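PDB 5AH0: lipase from Pelosinus fermentans, which hydrolyses ester bonds as a lipase and also breaks down the synthetic polyester poly(butylene adipate-co-terephthalate). Local coordinates for residues W15-V20 with A43-V48; V111-G116 with D359-G364; I172-D177 with Y288-F293; L239-A244 with G303-D308; S322-K327 with D332-Y337. All coordinates share one frame; numbering follows the deposited sequence.

Contact 1: W15-V20 with A43-V48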
# COMPACT_ATOMS: atom_id res chain seq x y z
N TRP A 15 -7.25 5.18 2.84
CA TRP A 15 -8.53 5.06 3.56
C TRP A 15 -9.60 4.29 2.78
O TRP A 15 -9.54 4.21 1.55
CB TRP A 15 -9.07 6.45 3.92
CG TRP A 15 -9.35 7.30 2.73
CD1 TRP A 15 -10.55 7.43 2.08
CD2 TRP A 15 -8.42 8.14 2.04
NE1 TRP A 15 -10.42 8.30 1.01
CE2 TRP A 15 -9.13 8.76 0.97
CE3 TRP A 15 -7.07 8.44 2.21
CZ2 TRP A 15 -8.52 9.65 0.09
CZ3 TRP A 15 -6.47 9.32 1.33
CH2 TRP A 15 -7.19 9.91 0.28
N GLY A 16 -10.57 3.71 3.49
CA GLY A 16 -11.59 2.88 2.88
C GLY A 16 -12.82 3.65 2.45
O GLY A 16 -13.00 4.81 2.83
N ARG A 17 -13.69 2.99 1.69
CA ARG A 17 -14.83 3.65 1.04
C ARG A 17 -15.85 4.18 2.04
O ARG A 17 -16.63 5.08 1.73
CB ARG A 17 -15.51 2.67 0.08
CG ARG A 17 -14.55 2.05 -0.94
CD ARG A 17 -15.20 0.89 -1.71
NE ARG A 17 -16.51 1.24 -2.26
CZ ARG A 17 -16.71 1.96 -3.36
NH1 ARG A 17 -15.69 2.45 -4.06
NH2 ARG A 17 -17.95 2.21 -3.77
N ASN A 18 -15.84 3.63 3.25
CA ASN A 18 -16.75 4.06 4.30
C ASN A 18 -16.16 5.20 5.13
O ASN A 18 -16.72 5.61 6.14
CB ASN A 18 -17.09 2.88 5.20
CG ASN A 18 -17.80 1.76 4.45
OD1 ASN A 18 -18.59 2.02 3.53
ND2 ASN A 18 -17.50 0.52 4.82
N GLU A 19 -15.00 5.69 4.69
CA GLU A 19 -14.31 6.78 5.34
C GLU A 19 -14.16 7.96 4.38
O GLU A 19 -14.25 7.78 3.17
CB GLU A 19 -12.92 6.34 5.81
CG GLU A 19 -12.93 5.31 6.92
CD GLU A 19 -11.55 4.69 7.13
OE1 GLU A 19 -10.95 4.22 6.14
OE2 GLU A 19 -11.07 4.67 8.29
N VAL A 20 -13.93 9.14 4.94
CA VAL A 20 -13.69 10.35 4.15
C VAL A 20 -14.76 10.49 3.08
O VAL A 20 -14.48 10.35 1.89
CB VAL A 20 -12.30 10.33 3.48
CG1 VAL A 20 -11.98 11.68 2.85
CG2 VAL A 20 -11.23 9.97 4.50
N ALA A 43 -14.07 -5.05 -10.12
CA ALA A 43 -13.04 -4.54 -9.22
C ALA A 43 -13.59 -4.42 -7.82
O ALA A 43 -14.74 -4.01 -7.62
CB ALA A 43 -12.51 -3.22 -9.69
N TYR A 44 -12.76 -4.78 -6.86
CA TYR A 44 -13.09 -4.70 -5.45
C TYR A 44 -12.09 -3.79 -4.76
O TYR A 44 -10.99 -3.57 -5.27
CB TYR A 44 -13.06 -6.09 -4.82
CG TYR A 44 -14.03 -7.07 -5.42
CD1 TYR A 44 -15.39 -6.92 -5.26
CD2 TYR A 44 -13.58 -8.16 -6.17
CE1 TYR A 44 -16.29 -7.82 -5.81
CE2 TYR A 44 -14.47 -9.07 -6.73
CZ TYR A 44 -15.83 -8.90 -6.55
OH TYR A 44 -16.73 -9.79 -7.10
N THR A 45 -12.47 -3.26 -3.60
CA THR A 45 -11.59 -2.37 -2.86
C THR A 45 -11.35 -2.91 -1.46
O THR A 45 -12.29 -3.09 -0.67
CB THR A 45 -12.15 -0.93 -2.78
OG1 THR A 45 -12.26 -0.39 -4.09
CG2 THR A 45 -11.22 -0.05 -1.98
N ALA A 46 -10.08 -3.21 -1.18
CA ALA A 46 -9.67 -3.71 0.13
C ALA A 46 -9.22 -2.56 1.01
O ALA A 46 -8.75 -1.54 0.51
CB ALA A 46 -8.58 -4.74 -0.02
N THR A 47 -9.35 -2.72 2.31
CA THR A 47 -8.93 -1.71 3.26
C THR A 47 -8.01 -2.30 4.32
O THR A 47 -8.33 -3.33 4.92
CB THR A 47 -10.14 -1.05 3.95
OG1 THR A 47 -10.92 -0.35 2.99
CG2 THR A 47 -9.68 -0.09 5.03
N VAL A 48 -6.87 -1.67 4.54
CA VAL A 48 -5.93 -2.13 5.55
C VAL A 48 -5.48 -0.95 6.39
O VAL A 48 -5.83 0.20 6.10
CB VAL A 48 -4.72 -2.83 4.93
CG1 VAL A 48 -5.18 -4.06 4.13
CG2 VAL A 48 -3.95 -1.88 4.03
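Gly-16, whose CA rests against Thr-47, gives its backbone N-H to the carboxylate of Glu-19: Gly-16 N lies 2.7 Å from Glu-19 OE1, and the bond is nearly straight at 169°, meeting the oxygen almost head-on. In return the backbone N of Glu-19 bonds to Gly-16 O at 2.9 Å, so residues 16 to 19 close on themselves as a type I beta turn gripped from both ends. The turn leans on the far end of the 43-48 segment through Gly-16, where the CA comes within 3.3 Å of Thr-47 OG1. So close an approach depends on the missing side chain, since a CB would collide with that hydroxyl. Thr-47 holds OG1 beside its own backbone N (chi1 -65°), and its methyl CG2 also borders Gly-16, at 4.1 Å from the CA.

One residue on, the aliphatic part of Arg-17 crosses Thr-45 at about a right angle, with Arg-17 CD 3.7 Å from Thr-45 CB. The chain bends at chi3 (50°), at the touching CD, and NH1 forms a salt bridge with Asp-31. The hydroxyl of Thr-45 is likewise occupied beyond the contact, by a hydrogen bond with Glu-33 of helix 32-38. The contact thus sets the loop after strand 6-9 against strand 43-46, that strand's parallel neighbour, at the C-terminal ends of the strands. In the alpha/beta-hydrolase fold this is the region where the loops bordering the catalytic site emerge.

Contact 2: V111-G116 with D359-G364; sequences VAHSMG and DACGIG
His-113, at the end of strand 108-113, turns its ring onto Ala-360 and Cys-361 at the entrance to the nucleophile elbow, the sharp strand-turn-helix motif of alpha/beta hydrolases. Ser-114, in the Ala-His-Ser-Met-Gly sequence, is probably the nucleophile: its OG is hydrogen-bonded to His-357 NE2, and its positive phi of 56° is the backbone shape expected at such an elbow.

The dispersive contacts concern the two faces of the imidazole. Cys-361 CB sits over the middle of one face, 4.0 Å from the centroid of the His-113 ring and only 9° off its normal, a CH-pi contact. On the opposite face Ser-114 CB lies nearer the rim, so the ring is sandwiched between the elbow itself and the 359-364 segment. The thiol meets the ring obliquely, Cys-361 SG being 4.3 Å from the same centroid. Ala-360 adds its methyl, CB, at 3.6 Å from His-113 NE2. With CG anti to the backbone N (chi1 175°), the imidazole extends from the strand end into this slot.

Of the polar contacts, ND1 of His-113 is hydrogen-bonded to the hydroxyl of Tyr-25, which ties down the ring's rotation. Shortening this histidine to an alanine is likely to leave the Tyr-25 hydroxyl without that partner and to open a gap between Ser-114 and Cys-361. Backbone bonds shape both partners: Gly-362 N reaches Asp-359 O at 2.9 Å, while the type II' turn of the elbow is closed by Gly-116 N, 3.0 Å from His-113 O.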
# COMPACT_ATOMS: atom_id res chain seq x y z
N VAL A 111 -3.85 -4.85 -7.66
CA VAL A 111 -3.38 -3.53 -8.09
C VAL A 111 -3.21 -2.67 -6.85
O VAL A 111 -4.16 -2.46 -6.08
CB VAL A 111 -4.36 -2.85 -9.09
CG1 VAL A 111 -3.89 -1.47 -9.44
CG2 VAL A 111 -4.52 -3.71 -10.36
N ALA A 112 -1.99 -2.21 -6.65
CA ALA A 112 -1.62 -1.54 -5.42
C ALA A 112 -0.94 -0.22 -5.71
O ALA A 112 -0.22 -0.07 -6.70
CB ALA A 112 -0.73 -2.42 -4.59
N HIS A 113 -1.15 0.73 -4.80
CA HIS A 113 -0.54 2.04 -4.85
C HIS A 113 0.29 2.22 -3.60
O HIS A 113 -0.10 1.77 -2.52
CB HIS A 113 -1.62 3.12 -4.95
CG HIS A 113 -1.10 4.52 -4.90
ND1 HIS A 113 -1.32 5.35 -3.83
CD2 HIS A 113 -0.40 5.25 -5.80
CE1 HIS A 113 -0.78 6.54 -4.06
NE2 HIS A 113 -0.20 6.50 -5.24
N SER A 114 1.43 2.87 -3.76
CA SER A 114 2.26 3.24 -2.63
C SER A 114 2.62 2.01 -1.78
O SER A 114 2.96 0.97 -2.34
CB SER A 114 1.55 4.32 -1.80
OG SER A 114 2.32 4.71 -0.70
N MET A 115 2.52 2.13 -0.46
CA MET A 115 2.91 1.04 0.45
C MET A 115 2.17 -0.27 0.18
O MET A 115 2.62 -1.36 0.55
CB MET A 115 2.68 1.46 1.90
CG MET A 115 3.30 0.51 2.92
SD MET A 115 2.87 0.90 4.63
CE MET A 115 3.74 -0.42 5.48
N GLY A 116 1.02 -0.16 -0.47
CA GLY A 116 0.25 -1.33 -0.86
C GLY A 116 1.10 -2.22 -1.74
O GLY A 116 0.92 -3.45 -1.77
N ASP A 359 -1.67 12.04 -7.41
CA ASP A 359 -2.09 12.00 -8.80
C ASP A 359 -2.32 10.54 -9.20
O ASP A 359 -3.27 10.21 -9.91
CB ASP A 359 -1.02 12.60 -9.74
CG ASP A 359 -1.03 14.15 -9.80
OD1 ASP A 359 -2.09 14.77 -9.57
OD2 ASP A 359 0.05 14.73 -10.12
N ALA A 360 -1.44 9.67 -8.70
CA ALA A 360 -1.34 8.31 -9.19
C ALA A 360 -2.55 7.48 -8.84
O ALA A 360 -2.87 6.53 -9.55
CB ALA A 360 -0.07 7.65 -8.66
N CYS A 361 -3.23 7.84 -7.75
CA CYS A 361 -4.45 7.12 -7.39
C CYS A 361 -5.68 7.98 -7.71
O CYS A 361 -6.79 7.63 -7.34
CB CYS A 361 -4.45 6.69 -5.92
SG CYS A 361 -4.37 8.03 -4.67
N GLY A 362 -5.49 9.10 -8.38
CA GLY A 362 -6.61 9.81 -8.98
C GLY A 362 -6.99 11.16 -8.41
O GLY A 362 -8.03 11.72 -8.75
N ILE A 363 -6.14 11.70 -7.55
CA ILE A 363 -6.41 12.95 -6.86
C ILE A 363 -5.32 13.98 -7.19
O ILE A 363 -4.15 13.81 -6.82
CB ILE A 363 -6.46 12.72 -5.35
CG1 ILE A 363 -7.53 11.67 -5.02
CG2 ILE A 363 -6.74 14.00 -4.61
CD1 ILE A 363 -7.34 11.01 -3.65
N GLY A 364 -5.68 15.04 -7.89
CA GLY A 364 -4.70 16.08 -8.17
C GLY A 364 -4.82 16.72 -9.52
O GLY A 364 -5.68 16.36 -10.33

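Contact 3: I172-D177 with Y288-F293; sequences INIFGD and YPFGRF
Ile-174 fits between two phenylalanines of the facing helix. Its CD1 lies over one face of Phe-293, 3.9 Å from the ring centroid and displaced toward the CG side, a CH-pi contact. Its CG1 meets Phe-290 differently, in the plane of the ring and at its edge, 3.8 Å from Phe-290 CE1. One turn further on, Asp-177 brings OD2 to the same edge, 3.1 Å from Phe-290 CZ, with carboxylate and ring planes 46° apart. In Ile-174 the CG1 branch stands opposite the backbone N (chi1 -167°), which carries CD1 across to the second ring.

Around this first shell, Pro-289 CG lies over one face of Phe-290, and Phe-178, on helix 173-190, meets it edge-to-face. If Phe-290 were replaced by an alanine, Ile-174 CG1 and Phe-178 would probably be left facing a gap. The helices 173-177 and 288-293 run nearly antiparallel, at 160°, with axes 11.7 Å apart. With Ile-174 set against two phenylalanines, the contact is mostly apolar, apart from a carboxylate oxygen at a ring edge, where it would be drawn to the weakly positive ring hydrogens. Across this contact the helices are thus held mainly by shape and dispersion.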
# COMPACT_ATOMS: atom_id res chain seq x y z
N ILE A 172 12.33 10.02 10.19
CA ILE A 172 11.63 9.73 11.44
C ILE A 172 10.56 10.76 11.83
O ILE A 172 9.37 10.45 11.86
CB ILE A 172 12.61 9.59 12.61
CG1 ILE A 172 13.57 8.43 12.33
CG2 ILE A 172 11.85 9.35 13.90
CD1 ILE A 172 14.65 8.25 13.38
N ASN A 173 10.98 11.98 12.14
CA ASN A 173 10.04 12.99 12.61
C ASN A 173 9.10 13.48 11.52
O ASN A 173 7.97 13.89 11.78
CB ASN A 173 10.78 14.17 13.20
CG ASN A 173 10.81 14.13 14.71
OD1 ASN A 173 10.02 13.42 15.33
ND2 ASN A 173 11.72 14.89 15.30
N ILE A 174 9.57 13.46 10.28
CA ILE A 174 8.77 14.02 9.21
C ILE A 174 7.69 13.03 8.76
O ILE A 174 6.68 13.41 8.18
CB ILE A 174 9.66 14.45 8.03
CG1 ILE A 174 8.87 15.33 7.07
CG2 ILE A 174 10.27 13.23 7.35
CD1 ILE A 174 9.73 16.20 6.19
N PHE A 175 7.91 11.75 9.07
CA PHE A 175 6.89 10.72 8.88
C PHE A 175 5.59 11.07 9.61
O PHE A 175 4.51 10.99 9.05
CB PHE A 175 7.43 9.37 9.35
CG PHE A 175 6.37 8.31 9.50
CD1 PHE A 175 5.64 8.19 10.68
CD2 PHE A 175 6.12 7.42 8.47
CE1 PHE A 175 4.69 7.22 10.82
CE2 PHE A 175 5.16 6.43 8.61
CZ PHE A 175 4.44 6.34 9.78
N GLY A 176 5.71 11.43 10.88
CA GLY A 176 4.55 11.82 11.66
C GLY A 176 3.97 13.16 11.23
O GLY A 176 2.77 13.40 11.34
N ASP A 177 4.82 14.06 10.74
CA ASP A 177 4.33 15.34 10.26
C ASP A 177 3.48 15.11 9.02
O ASP A 177 2.43 15.73 8.84
CB ASP A 177 5.47 16.29 9.94
CG ASP A 177 4.97 17.62 9.41
OD1 ASP A 177 4.60 18.49 10.23
OD2 ASP A 177 4.92 17.80 8.17
N TYR A 288 4.11 19.69 -1.30
CA TYR A 288 5.18 20.62 -1.61
C TYR A 288 6.38 20.54 -0.64
O TYR A 288 7.52 20.37 -1.08
CB TYR A 288 4.65 22.06 -1.67
CG TYR A 288 5.76 23.07 -1.88
CD1 TYR A 288 6.38 23.21 -3.11
CD2 TYR A 288 6.20 23.87 -0.83
CE1 TYR A 288 7.42 24.14 -3.30
CE2 TYR A 288 7.23 24.80 -1.00
CZ TYR A 288 7.83 24.93 -2.24
OH TYR A 288 8.85 25.83 -2.42
N PRO A 289 6.15 20.65 0.68
CA PRO A 289 7.33 20.59 1.54
C PRO A 289 7.96 19.19 1.57
O PRO A 289 9.17 19.07 1.73
CB PRO A 289 6.78 20.98 2.92
CG PRO A 289 5.36 20.51 2.88
CD PRO A 289 4.90 20.77 1.46
N PHE A 290 7.15 18.15 1.45
CA PHE A 290 7.69 16.80 1.51
C PHE A 290 8.53 16.45 0.29
O PHE A 290 9.61 15.87 0.42
CB PHE A 290 6.53 15.81 1.73
CG PHE A 290 5.75 16.12 2.98
CD1 PHE A 290 6.33 15.96 4.23
CD2 PHE A 290 4.48 16.67 2.90
CE1 PHE A 290 5.65 16.29 5.37
CE2 PHE A 290 3.80 17.01 4.06
CZ PHE A 290 4.37 16.81 5.28
N GLY A 291 8.05 16.83 -0.90
CA GLY A 291 8.84 16.73 -2.12
C GLY A 291 10.18 17.43 -2.02
O GLY A 291 11.20 16.89 -2.46
N ARG A 292 10.20 18.64 -1.45
CA ARG A 292 11.45 19.38 -1.31
C ARG A 292 12.35 18.74 -0.27
O ARG A 292 13.57 18.67 -0.47
CB ARG A 292 11.18 20.85 -0.95
CG ARG A 292 10.63 21.65 -2.12
CD ARG A 292 10.57 23.14 -1.89
NE ARG A 292 11.78 23.86 -2.28
CZ ARG A 292 12.67 24.33 -1.41
NH1 ARG A 292 12.47 24.15 -0.11
NH2 ARG A 292 13.74 24.97 -1.84
N PHE A 293 11.77 18.24 0.81
CA PHE A 293 12.57 17.56 1.81
C PHE A 293 13.26 16.34 1.20
O PHE A 293 14.46 16.18 1.37
CB PHE A 293 11.74 17.12 3.02
CG PHE A 293 12.53 16.30 4.00
CD1 PHE A 293 13.34 16.91 4.95
CD2 PHE A 293 12.53 14.91 3.92
CE1 PHE A 293 14.10 16.16 5.84
CE2 PHE A 293 13.29 14.14 4.80
CZ PHE A 293 14.08 14.76 5.77

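Contact 4: L239-A244 with G303-D308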
# COMPACT_ATOMS: atom_id res chain seq x y z
N LEU A 239 8.55 1.38 5.87
CA LEU A 239 8.67 2.35 4.79
C LEU A 239 10.09 2.87 4.62
O LEU A 239 10.44 3.40 3.57
CB LEU A 239 7.72 3.52 5.02
CG LEU A 239 6.26 3.17 4.77
CD1 LEU A 239 5.36 4.34 5.15
CD2 LEU A 239 6.07 2.80 3.31
N SER A 240 10.90 2.73 5.67
CA SER A 240 12.27 3.23 5.62
C SER A 240 13.15 2.38 4.71
O SER A 240 12.82 1.24 4.39
CB SER A 240 12.88 3.27 7.02
OG SER A 240 13.04 1.97 7.56
N THR A 241 14.27 2.96 4.31
CA THR A 241 15.27 2.24 3.53
C THR A 241 15.78 1.05 4.32
O THR A 241 16.12 0.00 3.75
CB THR A 241 16.42 3.17 3.16
OG1 THR A 241 16.98 3.72 4.36
CG2 THR A 241 15.93 4.30 2.28
N ASP A 242 15.82 1.21 5.64
CA ASP A 242 16.32 0.19 6.54
C ASP A 242 15.37 -0.99 6.64
O ASP A 242 15.80 -2.14 6.58
CB ASP A 242 16.53 0.78 7.93
CG ASP A 242 17.29 2.08 7.89
OD1 ASP A 242 18.40 2.11 7.30
OD2 ASP A 242 16.76 3.09 8.42
N GLY A 243 14.08 -0.71 6.77
CA GLY A 243 13.10 -1.77 6.90
C GLY A 243 12.71 -2.45 5.60
O GLY A 243 12.45 -3.66 5.57
N ALA A 244 12.68 -1.69 4.51
CA ALA A 244 12.29 -2.25 3.22
C ALA A 244 13.32 -3.28 2.80
O ALA A 244 13.00 -4.38 2.32
CB ALA A 244 12.15 -1.15 2.18
N GLY A 303 26.59 1.07 7.26
CA GLY A 303 25.57 0.17 7.77
C GLY A 303 24.17 0.46 7.25
O GLY A 303 23.31 -0.42 7.27
N ARG A 304 23.94 1.68 6.76
CA ARG A 304 22.64 2.02 6.19
C ARG A 304 22.75 2.22 4.68
O ARG A 304 23.85 2.43 4.17
CB ARG A 304 22.05 3.27 6.84
CG ARG A 304 21.59 3.08 8.27
CD ARG A 304 21.07 4.38 8.85
NE ARG A 304 19.62 4.49 8.78
CZ ARG A 304 18.96 5.64 8.87
NH1 ARG A 304 19.63 6.77 9.02
NH2 ARG A 304 17.63 5.66 8.80
N VAL A 305 21.62 2.15 3.99
CA VAL A 305 21.57 2.41 2.55
C VAL A 305 22.13 3.79 2.26
O VAL A 305 21.70 4.78 2.85
CB VAL A 305 20.14 2.30 2.02
CG1 VAL A 305 20.07 2.67 0.53
CG2 VAL A 305 19.59 0.91 2.27
N ILE A 306 23.09 3.87 1.34
CA ILE A 306 23.71 5.15 1.02
C ILE A 306 22.76 5.94 0.12
O ILE A 306 22.28 5.43 -0.90
CB ILE A 306 25.09 5.00 0.33
CG1 ILE A 306 26.22 4.88 1.37
CG2 ILE A 306 25.40 6.22 -0.52
CD1 ILE A 306 26.17 3.64 2.24
N ILE A 307 22.48 7.18 0.52
CA ILE A 307 21.50 8.01 -0.17
C ILE A 307 22.15 9.21 -0.85
O ILE A 307 22.55 10.18 -0.21
CB ILE A 307 20.42 8.44 0.81
CG1 ILE A 307 19.65 7.20 1.24
CG2 ILE A 307 19.48 9.48 0.17
CD1 ILE A 307 18.84 7.41 2.45
N ASP A 308 22.22 9.11 -2.17
CA ASP A 308 22.96 10.04 -3.01
C ASP A 308 22.03 10.75 -3.98
O ASP A 308 20.82 10.60 -3.90
CB ASP A 308 24.01 9.27 -3.80
CG ASP A 308 23.38 8.32 -4.80
OD1 ASP A 308 22.96 7.22 -4.39
OD2 ASP A 308 23.29 8.68 -6.00
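Asp-242 and Arg-304 meet side-on, the guanidinium presenting its NE and NH2 edge to the carboxylate. The two flat groups are turned 31° from each other, and the two bonds differ accordingly. Arg-304 NH2 reaches Asp-242 OD2 at 2.7 Å, in the guanidinium plane and on the syn lone pair of the oxygen. Arg-304 NE lies 3.1 Å from Asp-242 OD1 and approaches it from the syn side but 26° out of the carboxylate plane; a second, weak bond runs from NE to OD2. The bend of the arginine chain at chi3 (97°) swings NE and the guanidinium to the carboxylate. The aliphatic part borders it as well, with Arg-304 CG 3.5 Å from Asp-242 OD1.

The carboxylate belongs to the first turn of helix 241-250. Ser-240 is the N-cap, its OG accepting from Gly-243 N at 3.0 Å. The nearby positive end of the helix dipole, together with the paired guanidinium, would probably favour the ionised form of Asp-242.

Beside the salt bridge the interface becomes mainly a van der Waals contact. Thr-241 and Val-305 approach at a slant, with Thr-241 CB 4.0 Å from Val-305 CB, while Val-305 CG2 comes 3.9 Å from Thr-241 O. The hydroxyl of Thr-241, which also borders Val-305, is hydrogen-bonded to Asp-170 of helix 167-170, which also lies at a long, weak ion-pair distance from Arg-304. Further along the 303-308 loop, Ile-307 extends CD1 toward the methyl of Thr-241, 4.3 Å from its CG2.

Contact 5: S322-K327 with D332-Y337; sequences SQNGPK and DKIVNY
Ile-334 projects from its strand toward the 322-327 loop, and its two branches meet different parts of the loop. From CB, which points toward the loop, the methyl CG2 goes to the backbone of Asn-324, 3.8 Å from Asn-324 O. The other branch, CG1, lies beside the backbone N (chi1 -58°) and continues fully extended, so that CD1 is delivered deep into the curve of the loop. There this terminal methyl meets three residues at once: Gly-325 CA at 3.6 Å, Lys-327 CD at 3.5 Å and, a little further off, Pro-326 O at 3.9 Å. Gly-325 has no side chain, and a CB there would collide with the methyl. The lysine chain crosses the isoleucine at about a right angle and bends over it at chi2 and chi3; its amino group heads for Asp-164, though its exact position is doubtful.

Two residues before Ile-334, Asp-332 brings OD2 against the proline ring, 3.1 Å from Pro-326 CG. Its carboxylate is held elsewhere, OD1 by the backbone N of Ala-253 and OD2 by Trp-346 NE1. Ile-334 and Pro-326 both also pack on Trp-346 of strand 346-348, the parallel neighbour of strand 334-336. This is the outer part of the alpha/beta-hydrolase sheet, where the long connection from helix 288-294 folds back on the short strand into which it leads.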
# COMPACT_ATOMS: atom_id res chain seq x y z
N SER A 322 13.11 4.05 -6.15
CA SER A 322 12.71 2.93 -5.31
C SER A 322 11.52 2.13 -5.87
O SER A 322 11.14 1.09 -5.31
CB SER A 322 12.38 3.44 -3.90
OG SER A 322 11.91 2.40 -3.06
N GLN A 323 10.95 2.59 -6.99
CA GLN A 323 9.61 2.15 -7.42
C GLN A 323 9.56 1.14 -8.57
O GLN A 323 8.51 0.57 -8.83
CB GLN A 323 8.77 3.36 -7.84
CG GLN A 323 8.63 4.49 -6.82
CD GLN A 323 7.81 5.62 -7.40
OE1 GLN A 323 7.14 5.45 -8.41
NE2 GLN A 323 7.90 6.81 -6.80
N ASN A 324 10.66 0.92 -9.29
CA ASN A 324 10.60 -0.01 -10.41
C ASN A 324 10.59 -1.45 -9.94
O ASN A 324 10.28 -2.36 -10.71
CB ASN A 324 11.75 0.21 -11.39
CG ASN A 324 13.11 0.08 -10.75
OD1 ASN A 324 13.23 -0.22 -9.56
ND2 ASN A 324 14.15 0.25 -11.55
N GLY A 325 10.96 -1.67 -8.68
CA GLY A 325 10.99 -3.00 -8.12
C GLY A 325 11.98 -3.06 -6.98
O GLY A 325 12.82 -2.17 -6.85
N PRO A 326 11.89 -4.11 -6.15
CA PRO A 326 12.81 -4.28 -5.03
C PRO A 326 14.19 -4.64 -5.53
O PRO A 326 14.33 -5.65 -6.23
CB PRO A 326 12.19 -5.42 -4.22
CG PRO A 326 11.38 -6.18 -5.21
CD PRO A 326 10.90 -5.20 -6.23
N LYS A 327 15.19 -3.83 -5.19
CA LYS A 327 16.56 -4.07 -5.61
C LYS A 327 17.49 -4.38 -4.45
O LYS A 327 18.32 -5.28 -4.52
CB LYS A 327 17.11 -2.85 -6.37
CG LYS A 327 16.72 -2.78 -7.83
CD LYS A 327 15.70 -1.71 -8.04
CE LYS A 327 16.23 -0.37 -7.63
NZ LYS A 327 15.13 0.61 -7.67
N ASP A 332 15.18 -10.27 -6.97
CA ASP A 332 14.13 -10.09 -7.96
C ASP A 332 14.69 -9.56 -9.28
O ASP A 332 15.49 -8.63 -9.29
CB ASP A 332 13.06 -9.12 -7.43
CG ASP A 332 12.12 -9.77 -6.42
OD1 ASP A 332 12.42 -10.90 -5.98
OD2 ASP A 332 11.09 -9.14 -6.07
N LYS A 333 14.26 -10.14 -10.39
CA LYS A 333 14.70 -9.65 -11.69
C LYS A 333 13.81 -8.51 -12.16
O LYS A 333 12.59 -8.62 -12.17
CB LYS A 333 14.71 -10.77 -12.74
CG LYS A 333 15.82 -11.80 -12.57
CD LYS A 333 15.77 -12.85 -13.67
CE LYS A 333 16.90 -13.86 -13.53
NZ LYS A 333 16.82 -14.96 -14.55
N ILE A 334 14.43 -7.39 -12.52
CA ILE A 334 13.66 -6.26 -13.00
C ILE A 334 13.96 -6.03 -14.47
O ILE A 334 15.12 -5.95 -14.87
CB ILE A 334 13.96 -5.00 -12.19
CG1 ILE A 334 13.65 -5.27 -10.72
CG2 ILE A 334 13.13 -3.82 -12.69
CD1 ILE A 334 13.97 -4.12 -9.82
N VAL A 335 12.91 -5.91 -15.26
CA VAL A 335 12.99 -5.87 -16.71
C VAL A 335 12.24 -4.68 -17.29
O VAL A 335 11.20 -4.27 -16.76
CB VAL A 335 12.43 -7.19 -17.30
CG1 VAL A 335 12.20 -7.09 -18.80
CG2 VAL A 335 13.34 -8.36 -16.95
N ASN A 336 12.77 -4.09 -18.36
CA ASN A 336 12.01 -3.10 -19.13
C ASN A 336 10.89 -3.76 -19.94
O ASN A 336 11.13 -4.69 -20.71
CB ASN A 336 12.94 -2.33 -20.07
CG ASN A 336 13.66 -1.20 -19.38
OD1 ASN A 336 13.19 -0.66 -18.38
ND2 ASN A 336 14.82 -0.82 -19.92
N TYR A 337 9.66 -3.27 -19.76
CA TYR A 337 8.49 -3.83 -20.45
C TYR A 337 8.55 -3.59 -21.95
O TYR A 337 8.51 -2.45 -22.40
CB TYR A 337 7.20 -3.24 -19.88
CG TYR A 337 5.95 -3.68 -20.60
CD1 TYR A 337 5.54 -5.00 -20.57
CD2 TYR A 337 5.17 -2.76 -21.30
CE1 TYR A 337 4.39 -5.40 -21.23
CE2 TYR A 337 4.02 -3.16 -21.95
CZ TYR A 337 3.64 -4.48 -21.92
OH TYR A 337 2.49 -4.89 -22.57

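Contacts 1 and 2 are neighbours on the central sheet, their centres 13 Å apart, and they touch where Trp-15 CH2 lies 4.1 Å from Ile-363 CD1. Contact 2 holds the probable nucleophile, Ser-114. From there Met-115 leads to contact 4, its CG 3.6 Å from Leu-239 CD2, and Leu-239 CD1 in turn lies 4.1 Å from Phe-175 CE2 of contact 3. An apolar path thus leads from the elbow to helix 173-190, whose other side meets helix 288-294 in contact 3. Contact 5 also reaches the sheet, but contacts 1 and 5 lie on opposite sides of the molecule's centre, their centres 27 Å apart. A separate zinc ion is bound by Asp-56, His-76, His-82 and Asp-233.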